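Local atomic coordinates of intracellular sulfur oxidation protein DsrF (Allochromatium vinosum, PDB entry 2HY5), a protein that has no established function but could take part in the oxidation of intracellular sulfur, and belongs to the DsrF/TusC family. Residues 53-58 against 64-69. Numbering follows the deposited sequence.
Sequences RGQDTK and NFSPTY
T57 and N64 meet where two limbs of one long loop draw together, their side chains crossing at about a right angle. The T57 hydroxyl stands between its own backbone N and carbonyl carbon (chi1 64°), which turns OG1 inward to lie 3.4 Å from N64 CB, while the methyl CG2 rests 3.9 Å from N64 CA. Threonine suits this buried spot because one short branch packs as the other bonds: OG1 hydrogen-bonds to the carbonyl oxygen of M62, just ahead of N64. Replacing T57 by alanine removes OG1 and CG2, which would probably leave the M62 carbonyl without this hydroxyl and open a gap against N64 CA and CB. With N64 CG swung opposite its own nitrogen (chi1 -177°), the flat amide lies between Q55 and S66, the planes of the Q55 and N64 amides only 21° apart.

Extended beyond CG, Q55 carries its amide across to S66, where OE1 lies 3.3 Å from CB. Its amide can serve two hydroxyls at once, OE1 bonding to Y17 OH and NE2 to T52 OG1, and these bonds fix its rotation. Serine's short side chain sets CB against Q55 OE1 while its hydroxyl faces a water.

Toward solvent the contact slackens. That water accepts from Q55 N at 3.0 Å and makes a weak bond to S66 OG at 3.3 Å. Beyond it, exposed G54 takes a positive phi, easy for glycine, and D56 turns away to form an Asx turn, OD2 accepting from K58 N at 3.2 Å.

Both limbs belong to the connection between parallel strands 38-43 and 79-83. The D56 backbone hydrogen-bonds to the DsrH chain, whose A68 packs on Q55 and T57, whereas beyond S66 the helically wound residues bring T68 and Y69 against helix 21-32.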
ATOM      1  N   ARG B  53     -18.065  -7.677  15.223  1.00 11.62           N
ATOM      2  CA  ARG B  53     -18.048  -8.103  16.613  1.00 13.12           C
ATOM      3  C   ARG B  53     -17.300  -9.425  16.755  1.00 12.28           C
ATOM      4  O   ARG B  53     -17.144 -10.169  15.788  1.00 13.57           O
ATOM      5  CB  ARG B  53     -19.483  -8.259  17.126  1.00 26.22           C
ATOM      6  CG  ARG B  53     -20.258  -9.367  16.441  1.00 30.45           C
ATOM      7  CD  ARG B  53     -21.769  -9.244  16.632  1.00 35.13           C
ATOM      8  NE  ARG B  53     -22.175  -9.157  18.033  1.00 39.73           N
ATOM      9  CZ  ARG B  53     -22.260  -8.023  18.725  1.00 42.38           C
ATOM     10  NH1 ARG B  53     -21.968  -6.865  18.150  1.00 44.10           N
ATOM     11  NH2 ARG B  53     -22.646  -8.048  19.994  1.00 43.89           N
ATOM     12  N   GLY B  54     -16.815  -9.694  17.960  1.00 12.27           N
ATOM     13  CA  GLY B  54     -16.121 -10.945  18.221  1.00 13.16           C
ATOM     14  C   GLY B  54     -14.728 -11.150  17.657  1.00 13.29           C
ATOM     15  O   GLY B  54     -14.316 -12.287  17.418  1.00 13.27           O
ATOM     16  N   GLN B  55     -13.993 -10.069  17.439  1.00 14.74           N
ATOM     17  CA  GLN B  55     -12.639 -10.187  16.920  1.00 14.75           C
ATOM     18  C   GLN B  55     -11.751 -10.819  17.993  1.00 15.91           C
ATOM     19  O   GLN B  55     -11.827 -10.447  19.163  1.00 17.78           O
ATOM     20  CB  GLN B  55     -12.105  -8.808  16.529  1.00 12.99           C
ATOM     21  CG  GLN B  55     -12.749  -8.229  15.280  1.00 12.60           C
ATOM     22  CD  GLN B  55     -12.304  -6.806  14.998  1.00 15.63           C
ATOM     23  OE1 GLN B  55     -11.332  -6.322  15.579  1.00 15.69           O
ATOM     24  NE2 GLN B  55     -13.010  -6.131  14.099  1.00 14.22           N
ATOM     25  N   ASP B  56     -10.932 -11.788  17.589  1.00 14.59           N
ATOM     26  CA  ASP B  56     -10.012 -12.493  18.490  1.00 15.78           C
ATOM     27  C   ASP B  56      -8.658 -12.563  17.785  1.00 13.99           C
ATOM     28  O   ASP B  56      -8.476 -13.339  16.847  1.00 12.53           O
ATOM     29  CB  ASP B  56     -10.531 -13.904  18.775  1.00 26.03           C
ATOM     30  CG  ASP B  56      -9.594 -14.707  19.663  1.00 30.59           C
ATOM     31  OD1 ASP B  56      -9.970 -15.833  20.053  1.00 34.89           O
ATOM     32  OD2 ASP B  56      -8.484 -14.220  19.969  1.00 31.96           O
ATOM     33  N   THR B  57      -7.704 -11.770  18.262  1.00 11.57           N
ATOM     34  CA  THR B  57      -6.383 -11.685  17.639  1.00 13.10           C
ATOM     35  C   THR B  57      -5.239 -12.505  18.230  1.00 14.13           C
ATOM     36  O   THR B  57      -4.095 -12.333  17.822  1.00 14.05           O
ATOM     37  CB  THR B  57      -5.915 -10.230  17.614  1.00 14.94           C
ATOM     38  OG1 THR B  57      -5.749  -9.773  18.965  1.00 15.05           O
ATOM     39  CG2 THR B  57      -6.949  -9.353  16.910  1.00 13.99           C
ATOM     40  N   LYS B  58      -5.520 -13.389  19.177  1.00 18.43           N
ATOM     41  CA  LYS B  58      -4.444 -14.181  19.768  1.00 20.07           C
ATOM     42  C   LYS B  58      -3.693 -15.036  18.743  1.00 19.33           C
ATOM     43  O   LYS B  58      -2.503 -15.311  18.904  1.00 20.76           O
ATOM     44  CB  LYS B  58      -4.999 -15.062  20.890  1.00 53.52           C
ATOM     45  CG  LYS B  58      -5.520 -14.268  22.079  1.00 58.05           C
ATOM     46  CD  LYS B  58      -5.947 -15.179  23.217  1.00 62.70           C
ATOM     47  CE  LYS B  58      -6.409 -14.377  24.422  1.00 64.90           C
ATOM     48  NZ  LYS B  58      -6.803 -15.256  25.559  1.00 67.73           N
ATOM     49  N   ASN B  64      -5.689  -6.802  20.231  1.00 15.30           N
ATOM     50  CA  ASN B  64      -7.038  -6.607  19.721  1.00 14.21           C
ATOM     51  C   ASN B  64      -7.450  -5.186  20.112  1.00 13.38           C
ATOM     52  O   ASN B  64      -7.666  -4.907  21.288  1.00 11.17           O
ATOM     53  CB  ASN B  64      -7.954  -7.652  20.372  1.00 15.79           C
ATOM     54  CG  ASN B  64      -9.379  -7.598  19.864  1.00 16.96           C
ATOM     55  OD1 ASN B  64     -10.158  -8.521  20.104  1.00 20.23           O
ATOM     56  ND2 ASN B  64      -9.735  -6.522  19.177  1.00 12.58           N
ATOM     57  N   PHE B  65      -7.541  -4.283  19.137  1.00 15.64           N
ATOM     58  CA  PHE B  65      -7.917  -2.903  19.447  1.00 16.05           C
ATOM     59  C   PHE B  65      -9.400  -2.602  19.273  1.00 16.69           C
ATOM     60  O   PHE B  65      -9.839  -1.475  19.505  1.00 15.21           O
ATOM     61  CB  PHE B  65      -7.093  -1.904  18.618  1.00 13.12           C
ATOM     62  CG  PHE B  65      -7.350  -1.963  17.133  1.00 11.72           C
ATOM     63  CD1 PHE B  65      -6.643  -2.846  16.321  1.00 12.89           C
ATOM     64  CD2 PHE B  65      -8.287  -1.117  16.543  1.00 11.77           C
ATOM     65  CE1 PHE B  65      -6.865  -2.878  14.935  1.00 13.88           C
ATOM     66  CE2 PHE B  65      -8.515  -1.143  15.166  1.00 11.60           C
ATOM     67  CZ  PHE B  65      -7.804  -2.024  14.361  1.00 12.35           C
ATOM     68  N   SER B  66     -10.172  -3.614  18.892  1.00 15.17           N
ATOM     69  CA  SER B  66     -11.605  -3.435  18.680  1.00 15.18           C
ATOM     70  C   SER B  66     -12.356  -2.793  19.850  1.00 13.60           C
ATOM     71  O   SER B  66     -13.262  -1.990  19.637  1.00 11.18           O
ATOM     72  CB  SER B  66     -12.263  -4.774  18.327  1.00 20.09           C
ATOM     73  OG  SER B  66     -12.215  -5.680  19.413  1.00 24.31           O
ATOM     74  N   PRO B  67     -11.996  -3.132  21.102  1.00 13.06           N
ATOM     75  CA  PRO B  67     -12.702  -2.534  22.244  1.00 12.88           C
ATOM     76  C   PRO B  67     -12.736  -1.004  22.215  1.00 12.54           C
ATOM     77  O   PRO B  67     -13.685  -0.381  22.696  1.00 12.78           O
ATOM     78  CB  PRO B  67     -11.929  -3.074  23.444  1.00 15.88           C
ATOM     79  CG  PRO B  67     -11.503  -4.428  22.969  1.00 15.73           C
ATOM     80  CD  PRO B  67     -11.023  -4.138  21.565  1.00 15.45           C
ATOM     81  N   THR B  68     -11.701  -0.402  21.643  1.00 10.15           N
ATOM     82  CA  THR B  68     -11.631   1.050  21.570  1.00 10.67           C
ATOM     83  C   THR B  68     -12.818   1.659  20.825  1.00  9.84           C
ATOM     84  O   THR B  68     -13.313   2.720  21.209  1.00 11.60           O
ATOM     85  CB  THR B  68     -10.324   1.497  20.906  1.00 15.41           C
ATOM     86  OG1 THR B  68      -9.218   1.002  21.670  1.00 15.83           O
ATOM     87  CG2 THR B  68     -10.248   3.020  20.849  1.00 15.48           C
ATOM     88  N   TYR B  69     -13.286   1.000  19.768  1.00 11.95           N
ATOM     89  CA  TYR B  69     -14.434   1.536  19.033  1.00 11.39           C
ATOM     90  C   TYR B  69     -15.641   1.685  19.950  1.00 12.63           C
ATOM     91  O   TYR B  69     -16.424   2.619  19.807  1.00 12.22           O
ATOM     92  CB  TYR B  69     -14.841   0.626  17.871  1.00 10.89           C
ATOM     93  CG  TYR B  69     -13.849   0.564  16.732  1.00 10.55           C
ATOM     94  CD1 TYR B  69     -12.918  -0.464  16.653  1.00 11.96           C
ATOM     95  CD2 TYR B  69     -13.839   1.538  15.739  1.00 11.35           C
ATOM     96  CE1 TYR B  69     -11.996  -0.526  15.608  1.00 10.68           C
ATOM     97  CE2 TYR B  69     -12.924   1.493  14.690  1.00 10.60           C
ATOM     98  CZ  TYR B  69     -12.004   0.456  14.632  1.00 11.07           C
ATOM     99  OH  TYR B  69     -11.090   0.413  13.607  1.00 11.25           O
TER
HETATM  100  O   HOH W   1     -14.778  -7.165  17.890  1.00 11.53           O